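Local coordinates for protein phosphoribosylaminoimidazole-succinocarboxamide synthase (Ehrlichia chaffeensis str. Arkansas, PDB 3KRE) that catalyses the ATP-dependent joining of L-aspartate to carboxyaminoimidazole ribotide, giving SAICAR in de novo purine biosynthesis, at residues Asp51-Phe56 with Asp237-Asn242; Ala62-Lys67 with Asn245-Tyr250. One frame throughout, in Å; residues are numbered along the deposited sequence.

Contact 1 of 2, residues Asp51-Phe56 with Asp237-Asn242; sequences DEITAF and DRYRLN. With EDO (1,2-ethanediol), chain D; EDO (1,2-ethanediol), chain K.
Ile53 and Tyr239 join a beta hairpin, through its strand 52-55, to the short helix 237-240 of this SAICAR synthetase. The main apolar element is a CH-pi contact: Ile53 CG2 sits 3.5 Å above the centroid of the Tyr239 ring, only 4° off the ring normal. With chi1 at 175° the Tyr239 ring extends away from the backbone N, out toward the strand. The other isoleucine branch runs back along the tyrosine, bringing Ile53 CD1 to 3.6 Å from Tyr239 CB. Ala55 CB adds to the packing at 3.8 Å from Arg240 CG. Lys60, from the partner strand of the hairpin, makes a cation-pi contact with the Tyr239 ring.

No direct hydrogen bond spans the two segments; one water, accepting from both Phe56 N and Arg240 NE, bridges them. Within the helix, Arg240 NH1 forms a salt bridge with Asp237 OD1 (2.8 Å), met from above the carboxylate plane. Arg224 and Arg233 hold the other carboxylate oxygen. A 1,2-ethanediol accepts bonds from both terminal nitrogens of Arg240. A Schellman motif with Asn242 at C-prime closes the helix, and nearby the Phe56 ring presents its edge to a backbone oxygen, CE2 lying 3.5 Å from Arg240 O.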
ATOM      1  N   ASP A  51      15.580   2.780   1.664  1.00  4.81           N
ATOM      2  CA  ASP A  51      15.549   3.714   0.527  1.00  5.54           C
ATOM      3  C   ASP A  51      15.642   2.980  -0.810  1.00  6.96           C
ATOM      4  O   ASP A  51      15.711   3.604  -1.862  1.00  8.37           O
ATOM      5  CB  ASP A  51      16.654   4.754   0.626  1.00  5.17           C
ATOM      6  CG  ASP A  51      16.420   5.793   1.723  1.00  4.65           C
ATOM      7  OD1 ASP A  51      15.293   5.946   2.258  1.00  5.44           O
ATOM      8  OD2 ASP A  51      17.395   6.491   2.077  1.00  5.65           O
ATOM      9  N   GLU A  52      15.605   1.662  -0.750  1.00  6.67           N
ATOM     10  CA  GLU A  52      15.595   0.822  -1.916  1.00  7.75           C
ATOM     11  C   GLU A  52      14.260   0.984  -2.648  1.00  7.68           C
ATOM     12  O   GLU A  52      13.198   1.118  -2.014  1.00  7.86           O
ATOM     13  CB  GLU A  52      15.851  -0.649  -1.489  1.00  7.55           C
ATOM     14  CG  GLU A  52      17.226  -0.856  -0.839  1.00 11.27           C
ATOM     15  CD  GLU A  52      17.453  -2.273  -0.274  1.00 12.55           C
ATOM     16  OE1 GLU A  52      16.691  -3.182  -0.627  1.00 15.50           O
ATOM     17  OE2 GLU A  52      18.410  -2.479   0.500  1.00 11.79           O
ATOM     18  N   ILE A  53      14.324   0.998  -3.968  1.00  8.36           N
ATOM     19  CA  ILE A  53      13.134   0.916  -4.835  1.00  8.48           C
ATOM     20  C   ILE A  53      13.444  -0.144  -5.885  1.00  9.16           C
ATOM     21  O   ILE A  53      14.580  -0.284  -6.317  1.00  7.81           O
ATOM     22  CB  ILE A  53      12.824   2.315  -5.474  1.00  8.34           C
ATOM     23  CG1 ILE A  53      11.392   2.422  -6.044  1.00  8.99           C
ATOM     24  CG2 ILE A  53      13.871   2.680  -6.583  1.00  7.95           C
ATOM     25  CD1 ILE A  53      10.969   3.930  -6.289  1.00  8.87           C
ATOM     26  N   THR A  54      12.446  -0.921  -6.276  1.00 11.03           N
ATOM     27  CA  THR A  54      12.614  -1.900  -7.341  1.00 12.92           C
ATOM     28  C   THR A  54      11.388  -1.860  -8.258  1.00 14.21           C
ATOM     29  O   THR A  54      10.293  -1.500  -7.821  1.00 14.84           O
ATOM     30  CB  THR A  54      12.767  -3.294  -6.745  1.00 13.99           C
ATOM     31  OG1 THR A  54      11.554  -3.662  -6.097  1.00 16.39           O
ATOM     32  CG2 THR A  54      13.898  -3.305  -5.663  1.00 14.42           C
ATOM     33  N   ALA A  55      11.569  -2.246  -9.508  1.00 15.38           N
ATOM     34  CA  ALA A  55      10.451  -2.365 -10.443  1.00 16.86           C
ATOM     35  C   ALA A  55      10.628  -3.565 -11.389  1.00 18.80           C
ATOM     36  O   ALA A  55      11.738  -4.101 -11.538  1.00 18.65           O
ATOM     37  CB  ALA A  55      10.323  -1.063 -11.247  1.00 16.24           C
ATOM     38  N   PHE A  56       9.512  -3.962 -12.014  1.00 21.74           N
ATOM     39  CA  PHE A  56       9.493  -4.928 -13.109  1.00 23.92           C
ATOM     40  C   PHE A  56      10.093  -6.237 -12.647  1.00 25.53           C
ATOM     41  O   PHE A  56      11.084  -6.723 -13.202  1.00 25.63           O
ATOM     42  CB  PHE A  56      10.207  -4.364 -14.338  1.00 24.44           C
ATOM     43  CG  PHE A  56       9.645  -3.042 -14.786  1.00 26.34           C
ATOM     44  CD1 PHE A  56       8.333  -2.952 -15.231  1.00 29.81           C
ATOM     45  CD2 PHE A  56      10.415  -1.884 -14.740  1.00 28.58           C
ATOM     46  CE1 PHE A  56       7.797  -1.723 -15.639  1.00 29.97           C
ATOM     47  CE2 PHE A  56       9.888  -0.667 -15.132  1.00 28.91           C
ATOM     48  CZ  PHE A  56       8.591  -0.584 -15.592  1.00 30.45           C
ATOM     49  N   ASP A 237       5.680   5.376 -10.033  1.00  3.26           N
ATOM     50  CA  ASP A 237       5.731   5.465 -11.516  1.00  4.36           C
ATOM     51  C   ASP A 237       6.800   6.423 -11.999  1.00  3.68           C
ATOM     52  O   ASP A 237       7.307   6.252 -13.108  1.00  4.80           O
ATOM     53  CB  ASP A 237       4.392   5.833 -12.179  1.00  3.88           C
ATOM     54  CG  ASP A 237       3.499   4.628 -12.408  1.00  6.52           C
ATOM     55  OD1 ASP A 237       3.995   3.480 -12.343  1.00  9.12           O
ATOM     56  OD2 ASP A 237       2.283   4.842 -12.637  1.00  7.80           O
ATOM     57  N   ARG A 238       7.175   7.406 -11.182  1.00  4.46           N
ATOM     58  CA  ARG A 238       8.287   8.296 -11.587  1.00  5.43           C
ATOM     59  C   ARG A 238       9.583   7.499 -11.761  1.00  5.77           C
ATOM     60  O   ARG A 238      10.373   7.767 -12.661  1.00  5.82           O
ATOM     61  CB  ARG A 238       8.489   9.455 -10.602  1.00  5.17           C
ATOM     62  CG  ARG A 238       7.295  10.397 -10.487  1.00  5.39           C
ATOM     63  CD  ARG A 238       7.676  11.788  -9.988  1.00  4.93           C
ATOM     64  NE  ARG A 238       8.455  12.465 -10.999  1.00  4.64           N
ATOM     65  CZ  ARG A 238       7.942  13.089 -12.075  1.00  5.63           C
ATOM     66  NH1 ARG A 238       6.632  13.203 -12.247  1.00  4.86           N
ATOM     67  NH2 ARG A 238       8.756  13.596 -12.980  1.00  2.59           N
ATOM     68  N   TYR A 239       9.775   6.515 -10.889  1.00  5.52           N
ATOM     69  CA  TYR A 239      10.892   5.595 -11.036  1.00  5.73           C
ATOM     70  C   TYR A 239      10.651   4.590 -12.162  1.00  5.68           C
ATOM     71  O   TYR A 239      11.515   4.413 -13.038  1.00  6.58           O
ATOM     72  CB  TYR A 239      11.164   4.896  -9.717  1.00  5.48           C
ATOM     73  CG  TYR A 239      12.229   3.847  -9.835  1.00  4.95           C
ATOM     74  CD1 TYR A 239      13.549   4.200 -10.068  1.00  6.07           C
ATOM     75  CD2 TYR A 239      11.912   2.499  -9.756  1.00  6.54           C
ATOM     76  CE1 TYR A 239      14.534   3.222 -10.227  1.00  7.51           C
ATOM     77  CE2 TYR A 239      12.882   1.532  -9.907  1.00  6.46           C
ATOM     78  CZ  TYR A 239      14.193   1.904 -10.140  1.00  6.61           C
ATOM     79  OH  TYR A 239      15.200   0.958 -10.287  1.00 12.86           O
ATOM     80  N   ARG A 240       9.487   3.941 -12.179  1.00  6.04           N
ATOM     81  CA  ARG A 240       9.217   2.930 -13.213  1.00  6.46           C
ATOM     82  C   ARG A 240       9.393   3.458 -14.643  1.00  6.34           C
ATOM     83  O   ARG A 240       9.967   2.775 -15.499  1.00  8.16           O
ATOM     84  CB  ARG A 240       7.811   2.375 -13.081  1.00  6.43           C
ATOM     85  CG  ARG A 240       7.562   1.504 -11.878  1.00  7.02           C
ATOM     86  CD  ARG A 240       6.241   0.771 -12.099  1.00 10.37           C
ATOM     87  NE  ARG A 240       5.815   0.113 -10.875  1.00 11.13           N
ATOM     88  CZ  ARG A 240       4.929   0.592 -10.007  1.00  9.87           C
ATOM     89  NH1 ARG A 240       4.349   1.783 -10.172  1.00  9.96           N
ATOM     90  NH2 ARG A 240       4.664  -0.129  -8.930  1.00 12.54           N
ATOM     91  N   LEU A 241       8.925   4.682 -14.868  1.00  6.42           N
ATOM     92  CA  LEU A 241       8.902   5.295 -16.196  1.00  7.32           C
ATOM     93  C   LEU A 241      10.082   6.254 -16.427  1.00  7.47           C
ATOM     94  O   LEU A 241      10.116   6.966 -17.432  1.00  7.92           O
ATOM     95  CB  LEU A 241       7.586   6.026 -16.399  1.00  7.02           C
ATOM     96  CG  LEU A 241       6.328   5.226 -16.135  1.00  8.93           C
ATOM     97  CD1 LEU A 241       5.118   6.144 -16.361  1.00  9.62           C
ATOM     98  CD2 LEU A 241       6.356   3.968 -17.013  1.00 11.35           C
ATOM     99  N   ASN A 242      11.068   6.196 -15.522  1.00  7.28           N
ATOM    100  CA  ASN A 242      12.270   7.025 -15.545  1.00  7.47           C
ATOM    101  C   ASN A 242      11.972   8.491 -15.859  1.00  7.09           C
ATOM    102  O   ASN A 242      12.585   9.096 -16.749  1.00  6.58           O
ATOM    103  CB  ASN A 242      13.333   6.430 -16.489  1.00  9.12           C
ATOM    104  CG  ASN A 242      14.743   7.039 -16.280  1.00 12.26           C
ATOM    105  OD1 ASN A 242      15.530   7.114 -17.234  1.00 20.47           O
ATOM    106  ND2 ASN A 242      15.061   7.474 -15.051  1.00 10.92           N
TER
HETATM  107  C1  EDO D 300       2.424   1.710  -6.809  1.00 13.97           C
HETATM  108  O1  EDO D 300       2.137   0.876  -7.907  1.00 13.73           O
HETATM  109  C2  EDO D 300       2.316   3.177  -7.206  1.00 11.66           C
HETATM  110  O2  EDO D 300       3.157   3.457  -8.303  1.00 11.68           O
HETATM  111  C1  EDO K 307      17.969   2.700   5.184  1.00 21.05           C
HETATM  112  O1  EDO K 307      17.570   1.430   5.704  1.00 17.30           O
HETATM  113  C2  EDO K 307      18.795   2.563   3.893  1.00 19.05           C
HETATM  114  O2  EDO K 307      18.063   2.098   2.721  1.00 15.00           O
HETATM  115  O   HOH W   1       6.777  -2.776 -11.233  1.00 12.88           O

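Contact 2 of 2, residues Ala62-Lys67 with Asn245-Tyr250; sequences AIIHEK and NVIEGY. With EDO (1,2-ethanediol), chain J; EDO (1,2-ethanediol), chain H.
Ile247 reaches from the first turn of helix 246-257 into the bend at Ile64-Lys67, where its CD1 meets backbone as much as side chains. Ile247 CD1 lies 3.4 Å from His65 O and 3.5 Å from Lys67 N, and 3.9 Å from Glu66 CB. With chi1 at -162°, Ile247 CG1 is directed away from the backbone N, and the turn at chi2 (64°) then brings CD1 against the bend. Ile64 supplies the apolar partner: its CG2 stands 4.0 Å from Val246 CG1 and 4.1 Å from Ile247 CD1. The Ile64 side chain lies roughly perpendicular to that of Val246, but runs alongside Ile247 with the two chains pointing opposite ways. One helical turn after Val246, Tyr250 meets the aliphatic part of the lysine chain, with Lys67 CG 3.7 Å from Tyr250 CE1.

The polar ends around this packing are held from outside the two segments. Lys67 bends at its last torsion (chi4 -81°), and its NZ bonds to Glu52 O and forms a salt bridge with Asp221, whose other carboxylate oxygen bonds to Tyr250 OH. Glu66 pairs with Arg251, and its backbone N is held by Asp51. Leu70 of helix 67-84 packs on both Ile247 and Tyr250. At the start of helix 246-257, a 1,2-ethanediol bonds to Asn245 N and Glu248 OE1.

The bend itself is a type II beta turn from Ile64 to Lys67, closed by the 3.0 Å bond from Lys67 N to Ile64 O. Glu66, with positive phi, is also the N-cap residue of helix 67-84, which makes this a strand-turn-helix connection packed against the beginning of a second helix.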
ATOM      1  N   ALA A  62      17.223   0.587  -7.444  1.00  8.32           N
ATOM      2  CA  ALA A  62      17.984   1.812  -7.172  1.00  6.96           C
ATOM      3  C   ALA A  62      17.822   2.200  -5.722  1.00  6.41           C
ATOM      4  O   ALA A  62      16.877   1.774  -5.044  1.00  7.66           O
ATOM      5  CB  ALA A  62      17.508   3.000  -8.060  1.00  5.85           C
ATOM      6  N   ILE A  63      18.734   3.052  -5.271  1.00  4.78           N
ATOM      7  CA  ILE A  63      18.636   3.684  -3.964  1.00  4.79           C
ATOM      8  C   ILE A  63      18.152   5.106  -4.211  1.00  4.75           C
ATOM      9  O   ILE A  63      18.794   5.853  -4.949  1.00  4.68           O
ATOM     10  CB  ILE A  63      19.988   3.752  -3.281  1.00  4.35           C
ATOM     11  CG1 ILE A  63      20.535   2.338  -3.044  1.00  5.74           C
ATOM     12  CG2 ILE A  63      19.874   4.588  -1.965  1.00  6.43           C
ATOM     13  CD1 ILE A  63      19.627   1.478  -2.186  1.00  5.34           C
ATOM     14  N   ILE A  64      17.030   5.462  -3.606  1.00  3.91           N
ATOM     15  CA  ILE A  64      16.467   6.821  -3.660  1.00  5.20           C
ATOM     16  C   ILE A  64      16.570   7.396  -2.244  1.00  4.37           C
ATOM     17  O   ILE A  64      15.704   7.158  -1.380  1.00  4.98           O
ATOM     18  CB  ILE A  64      14.982   6.836  -4.099  1.00  5.96           C
ATOM     19  CG1 ILE A  64      14.744   6.023  -5.374  1.00  8.97           C
ATOM     20  CG2 ILE A  64      14.410   8.293  -4.265  1.00  5.58           C
ATOM     21  CD1 ILE A  64      15.480   6.484  -6.534  1.00  7.78           C
ATOM     22  N   HIS A  65      17.604   8.190  -1.999  1.00  4.70           N
ATOM     23  CA  HIS A  65      17.842   8.690  -0.668  1.00  4.94           C
ATOM     24  C   HIS A  65      16.600   9.415  -0.154  1.00  6.01           C
ATOM     25  O   HIS A  65      15.992  10.221  -0.875  1.00  4.67           O
ATOM     26  CB  HIS A  65      19.041   9.620  -0.595  1.00  6.51           C
ATOM     27  CG  HIS A  65      19.216  10.232   0.747  1.00  8.05           C
ATOM     28  ND1 HIS A  65      19.451   9.469   1.867  1.00  9.09           N
ATOM     29  CD2 HIS A  65      19.078  11.504   1.173  1.00  9.30           C
ATOM     30  CE1 HIS A  65      19.519  10.259   2.924  1.00 11.42           C
ATOM     31  NE2 HIS A  65      19.316  11.502   2.529  1.00 10.24           N
ATOM     32  N   GLU A  66      16.241   9.084   1.085  1.00  5.42           N
ATOM     33  CA  GLU A  66      15.086   9.652   1.808  1.00  7.87           C
ATOM     34  C   GLU A  66      13.708   9.062   1.481  1.00  6.68           C
ATOM     35  O   GLU A  66      12.728   9.391   2.183  1.00  6.56           O
ATOM     36  CB  GLU A  66      15.049  11.172   1.631  1.00  9.58           C
ATOM     37  CG  GLU A  66      14.354  11.891   2.699  1.00 14.45           C
ATOM     38  CD  GLU A  66      14.300  13.400   2.497  1.00 22.36           C
ATOM     39  OE1 GLU A  66      14.892  13.932   1.525  1.00 24.63           O
ATOM     40  OE2 GLU A  66      13.641  14.045   3.345  1.00 26.63           O
ATOM     41  N   LYS A  67      13.610   8.194   0.474  1.00  5.87           N
ATOM     42  CA  LYS A  67      12.307   7.657   0.065  1.00  6.87           C
ATOM     43  C   LYS A  67      11.660   6.919   1.227  1.00  5.53           C
ATOM     44  O   LYS A  67      10.460   7.044   1.469  1.00  5.41           O
ATOM     45  CB  LYS A  67      12.469   6.753  -1.146  1.00  7.09           C
ATOM     46  CG  LYS A  67      11.361   5.804  -1.459  1.00 13.43           C
ATOM     47  CD  LYS A  67      11.909   4.680  -2.305  1.00 14.65           C
ATOM     48  CE  LYS A  67      10.978   3.565  -2.360  1.00 15.91           C
ATOM     49  NZ  LYS A  67      11.008   2.664  -1.195  1.00 10.97           N
ATOM     50  N   ASN A 245      13.025  13.196 -10.789  1.00  5.55           N
ATOM     51  CA  ASN A 245      12.343  13.881  -9.697  1.00  5.41           C
ATOM     52  C   ASN A 245      11.494  12.924  -8.872  1.00  5.28           C
ATOM     53  O   ASN A 245      10.369  13.218  -8.477  1.00  4.71           O
ATOM     54  CB  ASN A 245      11.491  15.079 -10.209  1.00  5.61           C
ATOM     55  CG  ASN A 245      12.265  16.384 -10.253  1.00  6.60           C
ATOM     56  OD1 ASN A 245      13.493  16.413 -10.395  1.00  5.52           O
ATOM     57  ND2 ASN A 245      11.525  17.493 -10.203  1.00 10.25           N
ATOM     58  N   VAL A 246      12.035  11.738  -8.619  1.00  4.32           N
ATOM     59  CA  VAL A 246      11.313  10.736  -7.824  1.00  4.69           C
ATOM     60  C   VAL A 246      11.091  11.229  -6.405  1.00  5.12           C
ATOM     61  O   VAL A 246       9.949  11.253  -5.911  1.00  5.06           O
ATOM     62  CB  VAL A 246      12.061   9.370  -7.863  1.00  4.72           C
ATOM     63  CG1 VAL A 246      11.439   8.345  -6.880  1.00  6.83           C
ATOM     64  CG2 VAL A 246      12.127   8.858  -9.355  1.00  5.73           C
ATOM     65  N   ILE A 247      12.160  11.688  -5.755  1.00  5.39           N
ATOM     66  CA  ILE A 247      12.019  12.072  -4.365  1.00  6.18           C
ATOM     67  C   ILE A 247      11.132  13.302  -4.259  1.00  5.09           C
ATOM     68  O   ILE A 247      10.351  13.411  -3.324  1.00  5.63           O
ATOM     69  CB  ILE A 247      13.376  12.260  -3.657  1.00  7.09           C
ATOM     70  CG1 ILE A 247      13.215  12.230  -2.122  1.00  8.49           C
ATOM     71  CG2 ILE A 247      14.036  13.553  -4.159  1.00  7.97           C
ATOM     72  CD1 ILE A 247      12.727  10.898  -1.549  1.00  8.09           C
ATOM     73  N   GLU A 248      11.236  14.205  -5.233  1.00  5.28           N
ATOM     74  CA  GLU A 248      10.398  15.404  -5.258  1.00  5.52           C
ATOM     75  C   GLU A 248       8.911  15.046  -5.304  1.00  6.01           C
ATOM     76  O   GLU A 248       8.084  15.714  -4.675  1.00  6.22           O
ATOM     77  CB  GLU A 248      10.777  16.297  -6.447  1.00  6.50           C
ATOM     78  CG  GLU A 248      12.107  17.026  -6.264  1.00  8.37           C
ATOM     79  CD  GLU A 248      13.371  16.188  -6.534  1.00 12.16           C
ATOM     80  OE1 GLU A 248      13.254  15.040  -7.013  1.00  8.50           O
ATOM     81  OE2 GLU A 248      14.510  16.688  -6.269  1.00 13.41           O
ATOM     82  N   GLY A 249       8.553  14.009  -6.039  1.00  5.72           N
ATOM     83  CA  GLY A 249       7.133  13.596  -6.076  1.00  5.71           C
ATOM     84  C   GLY A 249       6.692  13.092  -4.721  1.00  5.58           C
ATOM     85  O   GLY A 249       5.679  13.497  -4.207  1.00  6.68           O
ATOM     86  N   TYR A 250       7.501  12.241  -4.098  1.00  5.60           N
ATOM     87  CA  TYR A 250       7.152  11.704  -2.776  1.00  6.19           C
ATOM     88  C   TYR A 250       7.100  12.840  -1.755  1.00  6.07           C
ATOM     89  O   TYR A 250       6.227  12.848  -0.891  1.00  4.99           O
ATOM     90  CB  TYR A 250       8.168  10.673  -2.303  1.00  6.11           C
ATOM     91  CG  TYR A 250       8.137   9.327  -3.010  1.00  6.75           C
ATOM     92  CD1 TYR A 250       8.162   8.155  -2.279  1.00  7.37           C
ATOM     93  CD2 TYR A 250       8.046   9.221  -4.394  1.00 12.85           C
ATOM     94  CE1 TYR A 250       8.135   6.896  -2.903  1.00  8.47           C
ATOM     95  CE2 TYR A 250       8.015   7.959  -5.029  1.00 10.69           C
ATOM     96  CZ  TYR A 250       8.095   6.814  -4.272  1.00  8.95           C
ATOM     97  OH  TYR A 250       8.057   5.587  -4.894  1.00  6.45           O
TER
HETATM   98  C1  EDO J 306      16.212  14.471  -8.318  1.00 15.16           C
HETATM   99  O1  EDO J 306      15.368  13.570  -7.625  1.00 14.53           O
HETATM  100  C2  EDO J 306      16.506  14.084  -9.768  1.00 14.15           C
HETATM  101  O2  EDO J 306      15.792  12.988 -10.289  1.00 11.01           O
HETATM  102  C1  EDO H 304       6.450  16.056  -8.578  1.00 21.52           C
HETATM  103  O1  EDO H 304       5.919  17.272  -9.131  1.00 21.25           O
HETATM  104  C2  EDO H 304       7.835  15.687  -9.104  1.00 20.25           C
HETATM  105  O2  EDO H 304       8.670  16.859  -9.124  1.00 20.41           O

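Contacts 1 and 2, whose centres lie 9 Å apart, are successive parts of one interface. Strands 52-55 and 60-63 pair as an antiparallel hairpin, while helices 237-240 and 246-257 follow each other in the chain, so two consecutive elements meet two others. Just beyond the paired strands, Asp51 O and Ile64 N are 2.9 Å apart in a backbone hydrogen bond. Side chains also cross between the contacts: Ile53 touches Ile64 and Tyr250, and Tyr239 touches Ala62 and Val246. The small molecules at these contacts are ethanediols, probably from the crystallisation liquor, and neither substrate nor nucleotide is among them.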